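Putative NADH-flavin reductase (PDB 4R01) probably binds a nicotinamide dinucleotide through its Rossmann fold and, as a putative NADH-flavin reductase, may pass electrons from NADH to a flavin. Local coordinates at residues I17-V22 and K37-S42; R113-P118 and L127-A132; N143-F148 and H200-I205. All coordinates share one frame; numbering follows the deposited sequence.

From the N terminus, contact 1 comes first. It closes a short loop that runs from helix 12-24 through strand 27-32 to the loop leading into edge strand 42-45. Contact 2 follows and closes a shorter loop, folding the chain after strand 94-98 back onto helix 125-138. Contact 3 spans the longest separation and joins strand 145-150 to strand 203-209 within the main sheet. The three lie in series, so none encloses or crosses another. Contacts 1 and 2 are on opposite sides of the chain's centre, with their own centres about 30 Å apart. Contacts 2 and 3 touch where Q131 O meets F148 CZ at 3.5 Å.

Contact 1: I17-V22 and K37-S42; sequences IVEEAV and KSQAES
Helix residues V18 and E19 face an irregular chain at 37-42, with CA atoms of E19 and Q39 5.9 Å apart and those of V18 and A40 6.3 Å apart. This belongs to the first half of a Rossmann fold: helix 12-24 leads into strand 27-32, and the loop after that strand runs into edge strand 42-45, which begins at S42. No hydrogen bond joins the two segments, so side-chain packing makes the contact. V18 is the buried helix residue of the contact, and Q39 makes the largest contribution from the loop. The V18 CG1 methyl lies anti to the backbone N (chi1 168°), which carries it to the loop, where it rests 3.8 Å from A40 CB and 4.0 Å from S38 CB. S38 OG accepts a weak hydrogen bond from A40 N within the loop, and it also bonds N36 ND2. A9 packs against both V18 and S38, and A30 of strand 27-32 lies against S38 and A40. One helical turn after V18, V22 sets its CG2 methyl 3.9 Å from Q39 O. Toward solvent, E19 and Q39 make a polar pair. Their extended side chains cross obliquely, and the carboxylate lies stacked on the amide with their planes 23° apart. Q39 NE2 is 3.8 Å from E19 CD, while Q39 OE1 sits 3.5 Å from E19 CG.

Contact 2: R113-P118 and L127-A132; sequences RLLDTP and LAKAQA
L115, in the short 3-10 turn 114-116, faces A128 of helix 125-138, their CA atoms 6.7 Å apart. No hydrogen bond crosses between the segments, and L115 supplies most of the loop's contact. Its two methyls part. CD2 is modelled 3.2 Å from A128 CB, too close for two methyl groups, so the exact placement of the leucine end is doubtful. CD1 meets the end of K129. The lysine chain bends at chi2 (88°) and again at chi3, and this brings its CE 3.7 Å from L115 CD1. K129 NZ also comes 4.0 Å from D116 OD1. That is beyond a salt bridge, though the opposite charges probably attract. D116 OD2 accepts a weak bond from R113 N, inside the turn. R113 reaches one helical turn past A128 and lays a face of its guanidinium over A132 CB, with NH2 4.1 Å away. Its NH1 is held by a salt bridge to D136, further along the same helix. A second subunit packs on L114, T117 and P118. The contact thus folds the loop after strand 94-98 against the first half of helix 125-138, and helix 76-88 meets that helix through H77, which touches L127 and A130.

Contact 3: N143-F148 and H200-I205; sequences NLNWTF and HIKERI
The W146 indole lies over the backbone of K202 and E203. K202 CA stands over one face, 3.7 Å from the centroid of the five-membered ring, in a CH-pi contact, and E203 N sits above the same face nearer the rim. F148 N lies in the ring plane at the indole edge. I205 CG2 lies over one face of the H200 ring, toward its rim, with E203 CD in plane at the edge, and H200 ND1 bonds E194. The F148 ring meets R204 at its own edge, where CD of the arginine comes 3.8 Å from F148 CD2. The R204 guanidinium is turned 57° from that ring and is held by a salt bridge to E170. T147 OG1 donates to H200 O at 2.6 Å, in the carbonyl plane. Chi1 of -62° sets this hydroxyl beside its own backbone N, and R94 NH2 also bonds it. Backbone bonds run from K202 N to W146 O at 2.7 Å and from I205 N to F148 O at 2.9 Å. Strands 145-150 and 203-209 are adjacent and parallel in the central sheet, and helix 125-138 covers the side of F148 and R204. A parallel sheet flanked by helices is the Rossmann-type alpha/beta fold.

Contact 1: I17-V22 and K37-S42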
loop_
_atom_site.group_PDB
_atom_site.type_symbol
_atom_site.label_atom_id
_atom_site.label_comp_id
_atom_site.label_asym_id
_atom_site.label_seq_id
_atom_site.Cartn_x
_atom_site.Cartn_y
_atom_site.Cartn_z
ATOM N N ILE A 17 -3.721 29.182 10.354
ATOM C CA ILE A 17 -3.796 29.183 11.810
ATOM C C ILE A 17 -4.216 30.553 12.344
ATOM O O ILE A 17 -5.013 30.644 13.280
ATOM C CB ILE A 17 -2.449 28.775 12.437
ATOM C CG1 ILE A 17 -2.005 27.415 11.896
ATOM C CG2 ILE A 17 -2.555 28.726 13.954
ATOM C CD1 ILE A 17 -0.671 26.951 12.424
ATOM N N VAL A 18 -3.682 31.614 11.744
ATOM C CA VAL A 18 -4.039 32.976 12.131
ATOM C C VAL A 18 -5.534 33.217 11.949
ATOM O O VAL A 18 -6.219 33.647 12.875
ATOM C CB VAL A 18 -3.257 34.031 11.316
ATOM C CG1 VAL A 18 -3.856 35.421 11.521
ATOM C CG2 VAL A 18 -1.782 34.016 11.693
ATOM N N GLU A 19 -6.030 32.923 10.752
ATOM C CA GLU A 19 -7.434 33.134 10.422
ATOM C C GLU A 19 -8.352 32.331 11.338
ATOM O O GLU A 19 -9.409 32.811 11.747
ATOM C CB GLU A 19 -7.699 32.769 8.960
ATOM C CG GLU A 19 -9.147 32.937 8.531
ATOM C CD GLU A 19 -9.340 32.730 7.040
ATOM O OE1 GLU A 19 -8.355 32.884 6.288
ATOM O OE2 GLU A 19 -10.474 32.411 6.623
ATOM N N GLU A 20 -7.942 31.109 11.661
ATOM C CA GLU A 20 -8.719 30.264 12.561
ATOM C C GLU A 20 -8.698 30.823 13.980
ATOM O O GLU A 20 -9.739 30.925 14.625
ATOM C CB GLU A 20 -8.187 28.829 12.550
ATOM C CG GLU A 20 -8.863 27.902 13.559
ATOM C CD GLU A 20 -10.327 27.641 13.244
ATOM O OE1 GLU A 20 -10.714 27.723 12.061
ATOM O OE2 GLU A 20 -11.095 27.354 14.186
ATOM N N ALA A 21 -7.514 31.194 14.456
ATOM C CA ALA A 21 -7.359 31.705 15.815
ATOM C C ALA A 21 -8.065 33.047 16.002
ATOM O O ALA A 21 -8.597 33.332 17.076
ATOM C CB ALA A 21 -5.884 31.832 16.168
ATOM N N VAL A 22 -8.066 33.869 14.957
ATOM C CA VAL A 22 -8.738 35.162 15.004
ATOM C C VAL A 22 -10.247 34.969 15.145
ATOM O O VAL A 22 -10.896 35.654 15.938
ATOM C CB VAL A 22 -8.430 36.013 13.748
ATOM C CG1 VAL A 22 -9.473 37.104 13.558
ATOM C CG2 VAL A 22 -7.036 36.620 13.846
ATOM N N LYS A 37 -0.125 39.595 4.894
ATOM C CA LYS A 37 -1.262 39.176 4.085
ATOM C C LYS A 37 -2.306 38.479 4.952
ATOM O O LYS A 37 -3.428 38.235 4.509
ATOM C CB LYS A 37 -0.808 38.247 2.955
ATOM C CG LYS A 37 0.373 38.769 2.149
ATOM C CD LYS A 37 -0.000 40.002 1.340
ATOM C CE LYS A 37 -0.160 39.668 -0.135
ATOM N NZ LYS A 37 -0.503 40.869 -0.946
ATOM N N SER A 38 -1.929 38.161 6.187
ATOM C CA SER A 38 -2.828 37.477 7.112
ATOM C C SER A 38 -3.841 38.441 7.726
ATOM O O SER A 38 -3.761 39.655 7.528
ATOM C CB SER A 38 -2.033 36.781 8.221
ATOM O OG SER A 38 -1.429 37.723 9.090
ATOM N N GLN A 39 -4.792 37.888 8.474
ATOM C CA GLN A 39 -5.842 38.680 9.109
ATOM C C GLN A 39 -5.433 39.138 10.503
ATOM O O GLN A 39 -6.275 39.519 11.310
ATOM C CB GLN A 39 -7.136 37.871 9.200
ATOM C CG GLN A 39 -7.789 37.549 7.872
ATOM C CD GLN A 39 -9.064 36.752 8.048
ATOM O OE1 GLN A 39 -9.409 36.356 9.161
ATOM N NE2 GLN A 39 -9.772 36.509 6.950
ATOM N N ALA A 40 -4.136 39.097 10.781
ATOM C CA ALA A 40 -3.643 39.290 12.141
ATOM C C ALA A 40 -3.762 40.736 12.633
ATOM O O ALA A 40 -3.635 41.682 11.855
ATOM C CB ALA A 40 -2.208 38.825 12.233
ATOM N N GLU A 41 -3.937 40.897 13.939
ATOM C CA GLU A 41 -4.089 42.206 14.523
ATOM C C GLU A 41 -2.830 43.050 14.489
ATOM O O GLU A 41 -2.754 44.047 13.782
ATOM C CB GLU A 41 -4.483 41.981 16.002
ATOM C CG GLU A 41 -4.159 43.082 17.000
ATOM C CD GLU A 41 -4.502 42.702 18.417
ATOM O OE1 GLU A 41 -3.743 41.908 18.994
ATOM O OE2 GLU A 41 -5.519 43.188 18.967
ATOM N N SER A 42 -1.805 42.560 15.161
ATOM C CA SER A 42 -0.548 43.296 15.192
ATOM C C SER A 42 0.570 42.554 14.468
ATOM O O SER A 42 0.635 41.327 14.491
ATOM C CB SER A 42 -0.137 43.573 16.637
ATOM O OG SER A 42 -1.250 44.010 17.393
#

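Contact 2: R113-P118 and L127-A132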
loop_
_atom_site.group_PDB
_atom_site.type_symbol
_atom_site.label_atom_id
_atom_site.label_comp_id
_atom_site.label_asym_id
_atom_site.label_seq_id
_atom_site.Cartn_x
_atom_site.Cartn_y
_atom_site.Cartn_z
ATOM N N ARG A 113 10.572 4.931 11.653
ATOM C CA ARG A 113 9.707 6.025 11.307
ATOM C C ARG A 113 9.480 6.063 9.822
ATOM O O ARG A 113 10.272 5.580 9.103
ATOM C CB ARG A 113 10.308 7.324 11.787
ATOM C CG ARG A 113 10.351 7.405 13.290
ATOM C CD ARG A 113 11.107 8.594 13.834
ATOM N NE ARG A 113 12.313 8.874 13.103
ATOM C CZ ARG A 113 13.147 9.834 13.431
ATOM N NH1 ARG A 113 12.897 10.595 14.459
ATOM N NH2 ARG A 113 14.224 10.041 12.727
ATOM N N LEU A 114 8.430 6.721 9.374
ATOM C CA LEU A 114 7.958 6.676 7.995
ATOM C C LEU A 114 9.027 7.122 7.053
ATOM O O LEU A 114 9.144 6.651 5.954
ATOM C CB LEU A 114 6.772 7.590 7.806
ATOM C CG LEU A 114 5.418 6.961 7.833
ATOM C CD1 LEU A 114 5.325 6.087 9.043
ATOM C CD2 LEU A 114 4.373 8.034 7.939
ATOM N N LEU A 115 9.827 8.022 7.551
ATOM C CA LEU A 115 10.941 8.584 6.890
ATOM C C LEU A 115 11.929 7.513 6.463
ATOM O O LEU A 115 12.598 7.632 5.470
ATOM C CB LEU A 115 11.623 9.372 7.960
ATOM C CG LEU A 115 12.337 10.655 7.740
ATOM C CD1 LEU A 115 13.741 10.295 8.038
ATOM C CD2 LEU A 115 12.200 11.063 6.310
ATOM N N ASP A 116 12.055 6.490 7.284
ATOM C CA ASP A 116 13.061 5.470 7.128
ATOM C C ASP A 116 12.715 4.272 6.266
ATOM O O ASP A 116 13.534 3.450 6.074
ATOM C CB ASP A 116 13.462 4.959 8.499
ATOM C CG ASP A 116 14.002 6.022 9.387
ATOM O OD1 ASP A 116 14.773 6.844 8.906
ATOM O OD2 ASP A 116 13.660 6.006 10.578
ATOM N N THR A 117 11.504 4.180 5.771
ATOM C CA THR A 117 11.015 3.073 4.957
ATOM C C THR A 117 11.640 3.100 3.564
ATOM O O THR A 117 11.929 4.168 3.032
ATOM C CB THR A 117 9.481 3.101 4.840
ATOM O OG1 THR A 117 9.073 4.279 4.134
ATOM C CG2 THR A 117 8.849 3.090 6.219
ATOM N N PRO A 118 11.862 1.917 2.975
ATOM C CA PRO A 118 12.497 1.798 1.658
ATOM C C PRO A 118 11.753 2.534 0.544
ATOM O O PRO A 118 12.379 2.931 -0.437
ATOM C CB PRO A 118 12.486 0.288 1.403
ATOM C CG PRO A 118 12.464 -0.317 2.758
ATOM C CD PRO A 118 11.618 0.598 3.587
ATOM N N LEU A 127 13.197 17.655 3.263
ATOM C CA LEU A 127 12.304 18.342 4.192
ATOM C C LEU A 127 11.969 17.454 5.386
ATOM O O LEU A 127 11.997 17.903 6.531
ATOM C CB LEU A 127 11.018 18.780 3.490
ATOM C CG LEU A 127 9.958 19.406 4.401
ATOM C CD1 LEU A 127 10.517 20.632 5.117
ATOM C CD2 LEU A 127 8.701 19.763 3.617
ATOM N N ALA A 128 11.657 16.192 5.105
ATOM C CA ALA A 128 11.276 15.229 6.139
ATOM C C ALA A 128 12.388 15.027 7.161
ATOM O O ALA A 128 12.127 14.882 8.355
ATOM C CB ALA A 128 10.901 13.897 5.506
ATOM N N LYS A 129 13.628 15.019 6.685
ATOM C CA LYS A 129 14.771 14.839 7.566
ATOM C C LYS A 129 14.966 16.064 8.452
ATOM O O LYS A 129 15.236 15.940 9.646
ATOM C CB LYS A 129 16.039 14.569 6.758
ATOM C CG LYS A 129 17.127 13.891 7.556
ATOM C CD LYS A 129 16.959 12.386 7.487
ATOM C CE LYS A 129 17.077 11.758 8.861
ATOM N NZ LYS A 129 16.906 10.277 8.801
ATOM N N ALA A 130 14.833 17.247 7.858
ATOM C CA ALA A 130 14.981 18.489 8.603
ATOM C C ALA A 130 13.901 18.596 9.672
ATOM O O ALA A 130 14.159 19.052 10.783
ATOM C CB ALA A 130 14.927 19.689 7.667
ATOM N N GLN A 131 12.692 18.159 9.333
ATOM C CA GLN A 131 11.578 18.204 10.276
ATOM C C GLN A 131 11.702 17.125 11.338
ATOM O O GLN A 131 11.183 17.273 12.442
ATOM C CB GLN A 131 10.248 18.067 9.540
ATOM C CG GLN A 131 9.877 19.293 8.730
ATOM C CD GLN A 131 8.608 19.100 7.936
ATOM O OE1 GLN A 131 8.440 18.093 7.245
ATOM N NE2 GLN A 131 7.694 20.057 8.042
ATOM N N ALA A 132 12.391 16.039 10.999
ATOM C CA ALA A 132 12.650 14.964 11.952
ATOM C C ALA A 132 13.762 15.358 12.921
ATOM O O ALA A 132 13.660 15.115 14.125
ATOM C CB ALA A 132 13.008 13.676 11.222
#

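Contact 3: N143-F148 and H200-I205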
loop_
_atom_site.group_PDB
_atom_site.type_symbol
_atom_site.label_atom_id
_atom_site.label_comp_id
_atom_site.label_asym_id
_atom_site.label_seq_id
_atom_site.Cartn_x
_atom_site.Cartn_y
_atom_site.Cartn_z
ATOM N N ASN A 143 13.245 22.054 29.766
ATOM C CA ASN A 143 12.538 23.181 30.366
ATOM C C ASN A 143 11.732 23.986 29.355
ATOM O O ASN A 143 11.506 25.183 29.541
ATOM C CB ASN A 143 13.529 24.095 31.085
ATOM C CG ASN A 143 14.386 23.347 32.083
ATOM O OD1 ASN A 143 15.535 23.007 31.798
ATOM N ND2 ASN A 143 13.830 23.080 33.258
ATOM N N LEU A 144 11.296 23.325 28.289
ATOM C CA LEU A 144 10.496 23.973 27.259
ATOM C C LEU A 144 9.144 23.287 27.110
ATOM O O LEU A 144 9.074 22.073 26.916
ATOM C CB LEU A 144 11.236 23.968 25.920
ATOM C CG LEU A 144 10.526 24.655 24.752
ATOM C CD1 LEU A 144 10.340 26.140 25.032
ATOM C CD2 LEU A 144 11.295 24.444 23.457
ATOM N N ASN A 145 8.072 24.068 27.205
ATOM C CA ASN A 145 6.725 23.537 27.031
ATOM C C ASN A 145 6.361 23.433 25.555
ATOM O O ASN A 145 5.554 24.212 25.050
ATOM C CB ASN A 145 5.707 24.410 27.764
ATOM C CG ASN A 145 5.926 24.423 29.262
ATOM O OD1 ASN A 145 6.377 23.437 29.844
ATOM N ND2 ASN A 145 5.612 25.548 29.895
ATOM N N TRP A 146 6.956 22.460 24.871
ATOM C CA TRP A 146 6.795 22.330 23.428
ATOM C C TRP A 146 5.725 21.315 23.047
ATOM O O TRP A 146 5.418 20.402 23.809
ATOM C CB TRP A 146 8.127 21.940 22.779
ATOM C CG TRP A 146 8.680 20.624 23.254
ATOM C CD1 TRP A 146 9.529 20.423 24.302
ATOM C CD2 TRP A 146 8.424 19.331 22.690
ATOM N NE1 TRP A 146 9.817 19.085 24.429
ATOM C CE2 TRP A 146 9.153 18.394 23.453
ATOM C CE3 TRP A 146 7.652 18.875 21.621
ATOM C CZ2 TRP A 146 9.129 17.028 23.176
ATOM C CZ3 TRP A 146 7.629 17.515 21.349
ATOM C CH2 TRP A 146 8.365 16.610 22.124
ATOM N N THR A 147 5.161 21.490 21.857
ATOM C CA THR A 147 4.238 20.516 21.293
ATOM C C THR A 147 4.404 20.462 19.778
ATOM O O THR A 147 4.095 21.423 19.073
ATOM C CB THR A 147 2.770 20.833 21.645
ATOM O OG1 THR A 147 2.600 20.791 23.067
ATOM C CG2 THR A 147 1.838 19.812 21.007
ATOM N N PHE A 148 4.908 19.331 19.294
ATOM C CA PHE A 148 5.097 19.101 17.868
ATOM C C PHE A 148 3.797 18.598 17.253
ATOM O O PHE A 148 3.264 17.572 17.674
ATOM C CB PHE A 148 6.221 18.088 17.641
ATOM C CG PHE A 148 6.876 18.190 16.291
ATOM C CD1 PHE A 148 7.811 19.183 16.036
ATOM C CD2 PHE A 148 6.573 17.284 15.287
ATOM C CE1 PHE A 148 8.424 19.279 14.801
ATOM C CE2 PHE A 148 7.184 17.373 14.047
ATOM C CZ PHE A 148 8.114 18.372 13.807
ATOM N N HIS A 200 -1.405 18.228 25.820
ATOM C CA HIS A 200 -0.157 17.597 25.460
ATOM C C HIS A 200 1.097 18.414 25.472
ATOM O O HIS A 200 1.499 18.956 24.475
ATOM C CB HIS A 200 -0.302 16.987 24.086
ATOM C CG HIS A 200 -1.541 16.194 23.913
ATOM N ND1 HIS A 200 -2.729 16.757 23.533
ATOM C CD2 HIS A 200 -1.778 14.878 24.057
ATOM C CE1 HIS A 200 -3.650 15.823 23.453
ATOM N NE2 HIS A 200 -3.097 14.674 23.768
ATOM N N ILE A 201 1.780 18.396 26.588
ATOM C CA ILE A 201 2.956 19.230 26.783
ATOM C C ILE A 201 4.222 18.379 26.701
ATOM O O ILE A 201 4.278 17.287 27.269
ATOM C CB ILE A 201 2.906 19.961 28.137
ATOM C CG1 ILE A 201 1.548 20.644 28.319
ATOM C CG2 ILE A 201 4.042 20.968 28.248
ATOM C CD1 ILE A 201 1.203 21.625 27.216
ATOM N N LYS A 202 5.223 18.887 25.985
ATOM C CA LYS A 202 6.487 18.181 25.761
ATOM C C LYS A 202 6.275 16.829 25.082
ATOM O O LYS A 202 6.897 15.833 25.451
ATOM C CB LYS A 202 7.246 17.994 27.078
ATOM C CG LYS A 202 7.518 19.284 27.833
ATOM C CD LYS A 202 8.345 19.016 29.076
ATOM C CE LYS A 202 8.426 20.238 29.967
ATOM N NZ LYS A 202 9.244 19.958 31.177
ATOM N N GLU A 203 5.396 16.802 24.086
ATOM C CA GLU A 203 5.174 15.598 23.296
ATOM C C GLU A 203 4.606 15.956 21.926
ATOM O O GLU A 203 4.233 17.104 21.681
ATOM C CB GLU A 203 4.243 14.631 24.029
ATOM C CG GLU A 203 2.955 15.252 24.541
ATOM C CD GLU A 203 2.010 14.224 25.138
ATOM O OE1 GLU A 203 1.552 13.331 24.394
ATOM O OE2 GLU A 203 1.732 14.303 26.353
ATOM N N ARG A 204 4.558 14.976 21.030
ATOM C CA ARG A 204 4.023 15.211 19.696
ATOM C C ARG A 204 2.639 14.615 19.498
ATOM O O ARG A 204 2.390 13.460 19.844
ATOM C CB ARG A 204 4.948 14.648 18.617
ATOM C CG ARG A 204 4.218 14.532 17.286
ATOM C CD ARG A 204 5.041 13.919 16.199
ATOM N NE ARG A 204 5.424 12.545 16.488
ATOM C CZ ARG A 204 6.156 11.817 15.660
ATOM N NH1 ARG A 204 6.543 12.346 14.507
ATOM N NH2 ARG A 204 6.492 10.574 15.970
ATOM N N ILE A 205 1.747 15.415 18.925
ATOM C CA ILE A 205 0.453 14.927 18.482
ATOM C C ILE A 205 0.400 14.923 16.959
ATOM O O ILE A 205 1.249 15.527 16.300
ATOM C CB ILE A 205 -0.691 15.788 19.032
ATOM C CG1 ILE A 205 -0.504 17.245 18.601
ATOM C CG2 ILE A 205 -0.747 15.678 20.545
ATOM C CD1 ILE A 205 -1.585 18.172 19.105
#